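Local coordinates for protein 2-hydroxyethylphosphonate dioxygenase (Streptomyces viridochromogenes, PDB 4YAR) that uses non-heme iron and oxygen to cleave 2-hydroxyethylphosphonate into hydroxymethylphosphonate and formate, a step in the biosynthesis of the antibiotic phosphinothricin tripeptide, at residues 73-78 with 376-381; 356-361 with 386-391; 363-368 with 394-399. The protein carries 1 engineered substitution. One frame throughout, in Å; residues are numbered along the deposited sequence.

Contact 1. Residues 73-78 with 376-381; sequences VVHKSA and ASVELE. With CD (cadmium ion), chain D.
A sandwich of two facing antiparallel sheets is closed along one edge where His75, on end strand 73-76 of the larger sheet, meets Val378, on end strand 374-380 of the smaller one. The strand axes run nearly the same way, at 25°, but their closest approach of 8.7 Å is beyond pairing distance, and no direct hydrogen bond joins the segments. Side chains fill the gap instead. CG2 of Val378 rests over the middle of the imidazole, 3.8 Å from the His75 ring centroid, in a CH-pi contact almost on the ring normal. With chi1 at 52°, His75 CG sits between its backbone N and carbonyl carbon, which swings the ring toward strand 374-380, one face to Val378. In the ring plane, His75 NE2 binds a cadmium ion at 2.5 Å; this is not the iron site, whose histidines are His129 and His182. Further along, Leu380 CD2 comes within 3.8 Å of the Lys76 carbonyl O. Where the strands end, one water accepts bonds from Ala78 N (3.1 Å) and Glu381 N (3.2 Å), tying the backbones together indirectly. A ring over a methyl, with a bridging water beyond, is consistent with the edge between the two sheets of a cupin-type beta-sandwich.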
loop_
_atom_site.group_PDB
_atom_site.type_symbol
_atom_site.label_atom_id
_atom_site.label_comp_id
_atom_site.label_asym_id
_atom_site.label_seq_id
_atom_site.Cartn_x
_atom_site.Cartn_y
_atom_site.Cartn_z
ATOM N N VAL A 73 9.124 -14.672 -4.232
ATOM C CA VAL A 73 8.905 -14.129 -5.576
ATOM C C VAL A 73 7.829 -14.951 -6.246
ATOM O O VAL A 73 7.823 -16.174 -6.129
ATOM C CB VAL A 73 10.139 -14.091 -6.435
ATOM C CG1 VAL A 73 9.822 -13.741 -7.923
ATOM C CG2 VAL A 73 11.103 -13.084 -5.868
ATOM N N VAL A 74 6.905 -14.255 -6.934
ATOM C CA VAL A 74 5.864 -14.893 -7.766
ATOM C C VAL A 74 6.032 -14.246 -9.133
ATOM O O VAL A 74 6.320 -13.032 -9.205
ATOM C CB VAL A 74 4.464 -14.540 -7.223
ATOM C CG1 VAL A 74 3.401 -15.001 -8.201
ATOM C CG2 VAL A 74 4.312 -15.194 -5.840
ATOM N N HIS A 75 5.919 -15.019 -10.209
ATOM C CA HIS A 75 6.088 -14.470 -11.569
ATOM C C HIS A 75 5.023 -15.032 -12.530
ATOM O O HIS A 75 4.365 -16.045 -12.225
ATOM C CB HIS A 75 7.499 -14.689 -12.065
ATOM C CG HIS A 75 7.939 -16.106 -11.941
ATOM N ND1 HIS A 75 7.521 -17.090 -12.812
ATOM C CD2 HIS A 75 8.754 -16.705 -11.042
ATOM C CE1 HIS A 75 8.048 -18.247 -12.442
ATOM N NE2 HIS A 75 8.776 -18.042 -11.359
ATOM N N LYS A 76 4.793 -14.329 -13.636
ATOM C CA LYS A 76 3.703 -14.610 -14.556
ATOM C C LYS A 76 4.169 -14.268 -15.934
ATOM O O LYS A 76 4.647 -13.154 -16.174
ATOM C CB LYS A 76 2.461 -13.765 -14.219
ATOM C CG LYS A 76 1.233 -14.144 -15.028
ATOM C CD LYS A 76 0.013 -13.481 -14.427
ATOM C CE LYS A 76 -1.256 -13.883 -15.122
ATOM N NZ LYS A 76 -2.411 -13.420 -14.307
ATOM N N SER A 77 4.061 -15.205 -16.876
ATOM C CA SER A 77 4.733 -14.988 -18.154
ATOM C C SER A 77 3.826 -14.093 -19.003
ATOM O O SER A 77 2.712 -13.865 -18.653
ATOM C CB SER A 77 4.966 -16.309 -18.872
ATOM O OG SER A 77 3.672 -16.817 -19.247
ATOM N N ALA A 78 4.371 -13.527 -20.066
ATOM C CA ALA A 78 3.602 -12.717 -20.991
ATOM C C ALA A 78 2.450 -13.558 -21.494
ATOM O O ALA A 78 1.351 -13.047 -21.621
ATOM C CB ALA A 78 4.480 -12.219 -22.118
ATOM N N ALA A 376 17.739 -18.144 -7.382
ATOM C CA ALA A 376 16.682 -18.529 -8.290
ATOM C C ALA A 376 16.593 -17.409 -9.324
ATOM O O ALA A 376 17.070 -16.284 -9.080
ATOM C CB ALA A 376 15.388 -18.736 -7.526
ATOM N N SER A 377 16.069 -17.724 -10.485
ATOM C CA SER A 377 15.971 -16.762 -11.590
ATOM C C SER A 377 14.824 -17.100 -12.490
ATOM O O SER A 377 14.330 -18.250 -12.515
ATOM C CB SER A 377 17.277 -16.693 -12.376
ATOM O OG SER A 377 17.413 -17.895 -13.084
ATOM N N VAL A 378 14.262 -16.057 -13.122
ATOM C CA VAL A 378 13.248 -16.248 -14.178
ATOM C C VAL A 378 13.482 -15.236 -15.310
ATOM O O VAL A 378 13.950 -14.093 -15.097
ATOM C CB VAL A 378 11.821 -16.216 -13.590
ATOM C CG1 VAL A 378 11.457 -14.853 -13.077
ATOM C CG2 VAL A 378 10.766 -16.677 -14.596
ATOM N N GLU A 379 13.252 -15.667 -16.551
ATOM C CA GLU A 379 13.355 -14.794 -17.735
ATOM C C GLU A 379 11.954 -14.336 -18.134
ATOM O O GLU A 379 11.018 -15.160 -18.184
ATOM C CB GLU A 379 13.963 -15.505 -18.937
ATOM C CG GLU A 379 15.406 -15.911 -18.754
ATOM C CD GLU A 379 16.046 -16.483 -20.050
ATOM O OE1 GLU A 379 15.566 -16.165 -21.175
ATOM O OE2 GLU A 379 17.031 -17.255 -19.936
ATOM N N LEU A 380 11.822 -13.019 -18.266
ATOM C CA LEU A 380 10.543 -12.368 -18.595
ATOM C C LEU A 380 10.663 -11.448 -19.812
ATOM O O LEU A 380 11.576 -10.620 -19.939
ATOM C CB LEU A 380 9.982 -11.641 -17.361
ATOM C CG LEU A 380 9.703 -12.433 -16.080
ATOM C CD1 LEU A 380 9.491 -11.472 -14.915
ATOM C CD2 LEU A 380 8.473 -13.321 -16.197
ATOM N N GLU A 381 9.710 -11.570 -20.704
ATOM C CA GLU A 381 9.571 -10.730 -21.884
ATOM C C GLU A 381 8.506 -9.638 -21.609
ATOM O O GLU A 381 7.824 -9.678 -20.567
ATOM C CB GLU A 381 9.143 -11.608 -23.075
ATOM C CG GLU A 381 10.215 -12.556 -23.532
ATOM C CD GLU A 381 9.742 -13.452 -24.676
ATOM O OE1 GLU A 381 9.763 -12.994 -25.819
ATOM O OE2 GLU A 381 9.317 -14.585 -24.413
HETATM CD CD CD D . 9.227 -20.328 -10.430
HETATM O O HOH W 1 7.485 -13.785 -20.327
#

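Contact 2. Residues 356-361 with 386-391; sequences NHYVVT and AWTGPF
Strands 356-361 and 386-388 run antiparallel, 4.7 Å apart at 158°, as neighbours in the larger sheet of a cupin-like beta-sandwich. Asn356 with Thr388 and Tyr358 with Ala386 are hydrogen-bonded pairs, each making two backbone bonds; the shortest is Tyr358 N to Ala386 O, 2.7 Å, and Thr388 N to Asn356 O follows at 2.8 Å. Between them His357 and Trp387 form a non-hydrogen-bonded pair, and Trp387 CA adds a CA-H...O contact to Asn356 O at 3.2 Å.

Tyr358, Ala386 and Thr388 face the smaller sheet. There Thr388 CG2 reaches the edge of the Tyr358 ring, 4.0 Å from Tyr358 CE2, while Tyr358 OH is hydrogen-bonded to both His394 and Lys404, which pins the far end of the phenol. On the other face, His357 and Trp387 have Tyr197, Pro104 and Pro110 close by. Their rings make an edge-to-face pair, with centroids 4.7 Å apart and planes at 64°. A chi1 of 169° carries the Trp387 indole away from its own N, and the bond from NE1 to Glu355 limits its rotation, putting the CD1 edge at the histidine. Trp387 CD1 lies over the His357 face toward the rim, 3.3 Å from His357 CE1.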
loop_
_atom_site.group_PDB
_atom_site.type_symbol
_atom_site.label_atom_id
_atom_site.label_comp_id
_atom_site.label_asym_id
_atom_site.label_seq_id
_atom_site.Cartn_x
_atom_site.Cartn_y
_atom_site.Cartn_z
ATOM N N ASN A 356 7.058 -5.181 -3.947
ATOM C CA ASN A 356 7.179 -4.642 -5.299
ATOM C C ASN A 356 6.354 -5.468 -6.288
ATOM O O ASN A 356 6.303 -6.749 -6.190
ATOM C CB ASN A 356 8.639 -4.730 -5.830
ATOM C CG ASN A 356 9.646 -3.860 -5.072
ATOM O OD1 ASN A 356 9.382 -2.755 -4.676
ATOM N ND2 ASN A 356 10.879 -4.396 -4.920
ATOM N N HIS A 357 5.831 -4.785 -7.316
ATOM C CA HIS A 357 5.266 -5.435 -8.451
ATOM C C HIS A 357 5.924 -4.904 -9.687
ATOM O O HIS A 357 6.092 -3.614 -9.812
ATOM C CB HIS A 357 3.734 -5.173 -8.558
ATOM C CG HIS A 357 2.932 -5.679 -7.411
ATOM N ND1 HIS A 357 2.201 -6.847 -7.487
ATOM C CD2 HIS A 357 2.684 -5.174 -6.195
ATOM C CE1 HIS A 357 1.511 -7.000 -6.385
ATOM N NE2 HIS A 357 1.817 -6.033 -5.577
ATOM N N TYR A 358 6.466 -5.803 -10.519
ATOM C CA TYR A 358 7.191 -5.358 -11.677
ATOM C C TYR A 358 6.507 -5.812 -12.962
ATOM O O TYR A 358 6.026 -6.954 -13.026
ATOM C CB TYR A 358 8.618 -5.985 -11.744
ATOM C CG TYR A 358 9.633 -5.498 -10.737
ATOM C CD1 TYR A 358 10.315 -4.313 -10.912
ATOM C CD2 TYR A 358 9.884 -6.222 -9.599
ATOM C CE1 TYR A 358 11.266 -3.908 -10.033
ATOM C CE2 TYR A 358 10.824 -5.827 -8.688
ATOM C CZ TYR A 358 11.529 -4.651 -8.901
ATOM O OH TYR A 358 12.475 -4.216 -8.003
ATOM N N VAL A 359 6.542 -4.980 -13.986
ATOM C CA VAL A 359 6.147 -5.394 -15.364
ATOM C C VAL A 359 7.132 -4.967 -16.411
ATOM O O VAL A 359 7.599 -3.770 -16.462
ATOM C CB VAL A 359 4.709 -4.974 -15.731
ATOM C CG1 VAL A 359 4.561 -3.469 -15.722
ATOM C CG2 VAL A 359 4.290 -5.575 -17.099
ATOM N N VAL A 360 7.527 -5.933 -17.226
ATOM C CA VAL A 360 8.525 -5.717 -18.262
ATOM C C VAL A 360 7.838 -5.052 -19.465
ATOM O O VAL A 360 6.800 -5.509 -19.915
ATOM C CB VAL A 360 9.162 -7.044 -18.757
ATOM C CG1 VAL A 360 10.150 -6.759 -19.842
ATOM C CG2 VAL A 360 9.839 -7.801 -17.653
ATOM N N THR A 361 8.425 -3.987 -19.955
ATOM C CA THR A 361 7.924 -3.267 -21.126
ATOM C C THR A 361 8.823 -3.352 -22.340
ATOM O O THR A 361 8.329 -3.159 -23.454
ATOM C CB THR A 361 7.658 -1.822 -20.868
ATOM O OG1 THR A 361 8.857 -1.163 -20.484
ATOM C CG2 THR A 361 6.598 -1.645 -19.747
ATOM N N ALA A 386 6.427 -9.764 -12.240
ATOM C CA ALA A 386 6.751 -10.388 -11.003
ATOM C C ALA A 386 6.315 -9.606 -9.766
ATOM O O ALA A 386 6.028 -8.393 -9.845
ATOM C CB ALA A 386 8.226 -10.630 -10.960
ATOM N N TRP A 387 6.333 -10.304 -8.620
ATOM C CA TRP A 387 6.058 -9.705 -7.296
ATOM C C TRP A 387 7.187 -10.051 -6.393
ATOM O O TRP A 387 7.609 -11.180 -6.438
ATOM C CB TRP A 387 4.772 -10.247 -6.747
ATOM C CG TRP A 387 4.506 -9.924 -5.345
ATOM C CD1 TRP A 387 3.855 -8.821 -4.878
ATOM C CD2 TRP A 387 4.854 -10.687 -4.185
ATOM N NE1 TRP A 387 3.783 -8.846 -3.542
ATOM C CE2 TRP A 387 4.389 -9.979 -3.079
ATOM C CE3 TRP A 387 5.532 -11.897 -3.970
ATOM C CZ2 TRP A 387 4.541 -10.467 -1.764
ATOM C CZ3 TRP A 387 5.712 -12.341 -2.667
ATOM C CH2 TRP A 387 5.189 -11.630 -1.611
ATOM N N THR A 388 7.675 -9.121 -5.586
ATOM C CA THR A 388 8.695 -9.454 -4.573
ATOM C C THR A 388 8.136 -9.140 -3.188
ATOM O O THR A 388 7.538 -8.077 -3.050
ATOM C CB THR A 388 10.004 -8.743 -4.813
ATOM O OG1 THR A 388 9.864 -7.346 -4.748
ATOM C CG2 THR A 388 10.569 -9.068 -6.273
ATOM N N GLY A 389 8.314 -10.049 -2.204
ATOM C CA GLY A 389 7.936 -9.807 -0.816
ATOM C C GLY A 389 8.860 -8.736 -0.208
ATOM O O GLY A 389 9.888 -8.375 -0.794
ATOM N N PRO A 390 8.496 -8.209 0.959
ATOM C CA PRO A 390 9.326 -7.215 1.650
ATOM C C PRO A 390 10.706 -7.806 1.962
ATOM O O PRO A 390 10.800 -8.965 2.359
ATOM C CB PRO A 390 8.557 -6.962 2.939
ATOM C CG PRO A 390 7.143 -7.289 2.577
ATOM C CD PRO A 390 7.237 -8.493 1.709
ATOM N N PHE A 391 11.731 -6.993 1.797
ATOM C CA PHE A 391 13.108 -7.358 2.101
ATOM C C PHE A 391 13.670 -8.540 1.308
ATOM O O PHE A 391 14.662 -9.141 1.730
ATOM C CB PHE A 391 13.279 -7.501 3.608
ATOM C CG PHE A 391 13.179 -6.194 4.317
ATOM C CD1 PHE A 391 14.207 -5.282 4.240
ATOM C CD2 PHE A 391 12.021 -5.819 5.002
ATOM C CE1 PHE A 391 14.139 -4.073 4.866
ATOM C CE2 PHE A 391 11.928 -4.599 5.601
ATOM C CZ PHE A 391 12.997 -3.713 5.571
#

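Contact 3. Residues 363-368 with 394-399; sequences GRLTLE and HRWHGT
Different first torsions bring Glu368 and Arg395 together across the strand pair: Glu368 CG lies anti to its carbonyl carbon (chi1 -59°), whereas Arg395 CG is held between backbone N and carbonyl carbon (chi1 61°), and a bend at chi3 folds the arginine back. Arg395 NH1 thus donates to Glu368 OE1 at 3.1 Å, a salt bridge that uses the guanidinium edge but meets the carboxylate on its anti side, out of its plane. Asp349 and Asp370 hold the other guanidinium nitrogens, leaving Arg395 among three acids. The imidazole of His397 stands across the same carboxylate, planes 84° apart, with His397 NE2 2.8 Å from Glu368 OE1.

In the backbone, Thr366 with His397 and Glu368 with Arg395 are hydrogen-bonded pairs with four bonds, among them Thr366 N to His397 O at 2.9 Å. The opposite face is apolar: Leu367 CB sits over the six-membered ring of Trp396, 3.8 Å from its centroid, and Leu365 CB touches Trp396 CE3 at 3.7 Å. Toward the corner, at the backbone angles of Gly363 and Gly398, a CB would jam against the preceding carbonyl O. There the pairing gives way to a water that donates to Arg364 O and accepts from Thr399 N, each at 2.8 Å. Charged on one face and apolar on the other, which packs toward the larger sheet, the pair is consistent with the smaller sheet of a cupin-like sandwich.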
loop_
_atom_site.group_PDB
_atom_site.type_symbol
_atom_site.label_atom_id
_atom_site.label_comp_id
_atom_site.label_asym_id
_atom_site.label_seq_id
_atom_site.Cartn_x
_atom_site.Cartn_y
_atom_site.Cartn_z
ATOM N N GLY A 363 12.364 -5.885 -23.830
ATOM C CA GLY A 363 13.526 -6.746 -23.664
ATOM C C GLY A 363 13.187 -8.089 -23.065
ATOM O O GLY A 363 12.053 -8.362 -22.555
ATOM N N ARG A 364 14.158 -8.980 -23.103
ATOM C CA ARG A 364 14.008 -10.284 -22.426
ATOM C C ARG A 364 14.929 -10.091 -21.232
ATOM O O ARG A 364 16.172 -10.088 -21.397
ATOM C CB ARG A 364 14.458 -11.504 -23.270
ATOM C CG ARG A 364 14.329 -12.809 -22.496
ATOM C CD ARG A 364 14.607 -14.094 -23.265
ATOM N NE ARG A 364 13.608 -14.393 -24.279
ATOM C CZ ARG A 364 13.814 -14.388 -25.599
ATOM N NH1 ARG A 364 15.007 -14.088 -26.116
ATOM N NH2 ARG A 364 12.814 -14.711 -26.417
ATOM N N LEU A 365 14.308 -9.845 -20.077
ATOM C CA LEU A 365 14.994 -9.555 -18.817
ATOM C C LEU A 365 15.011 -10.756 -17.878
ATOM O O LEU A 365 14.104 -11.629 -17.890
ATOM C CB LEU A 365 14.365 -8.345 -18.102
ATOM C CG LEU A 365 14.312 -6.980 -18.842
ATOM C CD1 LEU A 365 13.734 -5.844 -17.967
ATOM C CD2 LEU A 365 15.706 -6.615 -19.341
ATOM N N THR A 366 16.070 -10.785 -17.074
ATOM C CA THR A 366 16.234 -11.796 -16.087
ATOM C C THR A 366 16.138 -11.218 -14.674
ATOM O O THR A 366 16.821 -10.275 -14.339
ATOM C CB THR A 366 17.535 -12.618 -16.294
ATOM O OG1 THR A 366 17.413 -13.373 -17.500
ATOM C CG2 THR A 366 17.688 -13.579 -15.160
ATOM N N LEU A 367 15.205 -11.754 -13.924
ATOM C CA LEU A 367 15.026 -11.394 -12.503
ATOM C C LEU A 367 15.707 -12.493 -11.689
ATOM O O LEU A 367 15.326 -13.640 -11.805
ATOM C CB LEU A 367 13.566 -11.236 -12.126
ATOM C CG LEU A 367 13.222 -11.128 -10.606
ATOM C CD1 LEU A 367 13.697 -9.835 -10.005
ATOM C CD2 LEU A 367 11.706 -11.199 -10.422
ATOM N N GLU A 368 16.657 -12.119 -10.873
ATOM C CA GLU A 368 17.286 -13.036 -9.902
ATOM C C GLU A 368 16.893 -12.724 -8.477
ATOM O O GLU A 368 16.786 -11.541 -8.158
ATOM C CB GLU A 368 18.781 -12.902 -9.987
ATOM C CG GLU A 368 19.284 -13.223 -11.355
ATOM C CD GLU A 368 20.765 -13.178 -11.379
ATOM O OE1 GLU A 368 21.374 -12.506 -10.451
ATOM O OE2 GLU A 368 21.289 -13.776 -12.366
ATOM N N HIS A 394 17.032 -9.008 -4.583
ATOM C CA HIS A 394 16.850 -9.362 -6.018
ATOM C C HIS A 394 17.569 -8.364 -6.899
ATOM O O HIS A 394 18.112 -7.317 -6.465
ATOM C CB HIS A 394 15.324 -9.456 -6.376
ATOM C CG HIS A 394 14.586 -8.157 -6.248
ATOM N ND1 HIS A 394 14.260 -7.582 -5.039
ATOM C CD2 HIS A 394 14.124 -7.312 -7.202
ATOM C CE1 HIS A 394 13.603 -6.459 -5.244
ATOM N NE2 HIS A 394 13.517 -6.267 -6.553
ATOM N N ARG A 395 17.665 -8.722 -8.172
ATOM C CA ARG A 395 18.317 -7.871 -9.140
ATOM C C ARG A 395 17.796 -8.267 -10.535
ATOM O O ARG A 395 17.247 -9.331 -10.729
ATOM C CB ARG A 395 19.840 -8.047 -9.061
ATOM C CG ARG A 395 20.235 -9.457 -9.363
ATOM C CD ARG A 395 21.662 -9.695 -8.920
ATOM N NE ARG A 395 21.730 -9.860 -7.472
ATOM C CZ ARG A 395 21.369 -10.941 -6.802
ATOM N NH1 ARG A 395 20.981 -12.011 -7.433
ATOM N NH2 ARG A 395 21.447 -10.955 -5.462
ATOM N N TRP A 396 17.922 -7.337 -11.454
ATOM C CA TRP A 396 17.580 -7.556 -12.890
ATOM C C TRP A 396 18.883 -7.527 -13.735
ATOM O O TRP A 396 19.740 -6.652 -13.501
ATOM C CB TRP A 396 16.645 -6.506 -13.398
ATOM C CG TRP A 396 15.276 -6.522 -12.847
ATOM C CD1 TRP A 396 14.847 -5.812 -11.782
ATOM C CD2 TRP A 396 14.129 -7.242 -13.346
ATOM N NE1 TRP A 396 13.500 -6.071 -11.553
ATOM C CE2 TRP A 396 13.040 -6.943 -12.495
ATOM C CE3 TRP A 396 13.911 -8.133 -14.400
ATOM C CZ2 TRP A 396 11.781 -7.493 -12.688
ATOM C CZ3 TRP A 396 12.681 -8.684 -14.572
ATOM C CH2 TRP A 396 11.603 -8.333 -13.750
ATOM N N HIS A 397 18.976 -8.442 -14.707
ATOM C CA HIS A 397 20.053 -8.449 -15.749
ATOM C C HIS A 397 19.369 -8.419 -17.135
ATOM O O HIS A 397 18.202 -8.798 -17.272
ATOM C CB HIS A 397 20.990 -9.728 -15.761
ATOM C CG HIS A 397 21.623 -10.083 -14.441
ATOM N ND1 HIS A 397 22.223 -9.155 -13.601
ATOM C CD2 HIS A 397 21.787 -11.283 -13.838
ATOM C CE1 HIS A 397 22.684 -9.766 -12.511
ATOM N NE2 HIS A 397 22.434 -11.054 -12.640
ATOM N N GLY A 398 20.135 -8.027 -18.166
ATOM C CA GLY A 398 19.589 -7.899 -19.535
ATOM C C GLY A 398 19.558 -6.468 -20.010
ATOM O O GLY A 398 20.199 -5.600 -19.432
ATOM N N THR A 399 18.907 -6.238 -21.159
ATOM C CA THR A 399 18.817 -4.960 -21.758
ATOM C C THR A 399 17.348 -4.755 -22.086
ATOM O O THR A 399 16.773 -5.433 -22.910
ATOM C CB THR A 399 19.678 -4.915 -23.047
ATOM O OG1 THR A 399 21.045 -5.029 -22.634
ATOM C CG2 THR A 399 19.503 -3.591 -23.797
HETATM O O HOH W 2 18.263 -8.576 -22.487
#

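The three contacts sit side by side in one beta-sandwich, their centres about 9 to 12 Å apart. Contact 2 belongs to the larger sheet and contact 3 to the smaller, while contact 1 spans the two at the edge. Strand 73-76 pairs with 385-388 of contact 2, and 374-380 pairs with 365-371 of contact 3. From 356 to 399 the chain passes through segments of contacts 2, 3, 1, 2 and 3 in turn, stepping between sheets as cupin-like folds do. Contact 1 adds a strand from nearly 300 residues earlier, which comes before the six-stranded sheet and the iron ligands His129 and His182 in the chain, so the late sandwich is completed by an early part of the chain.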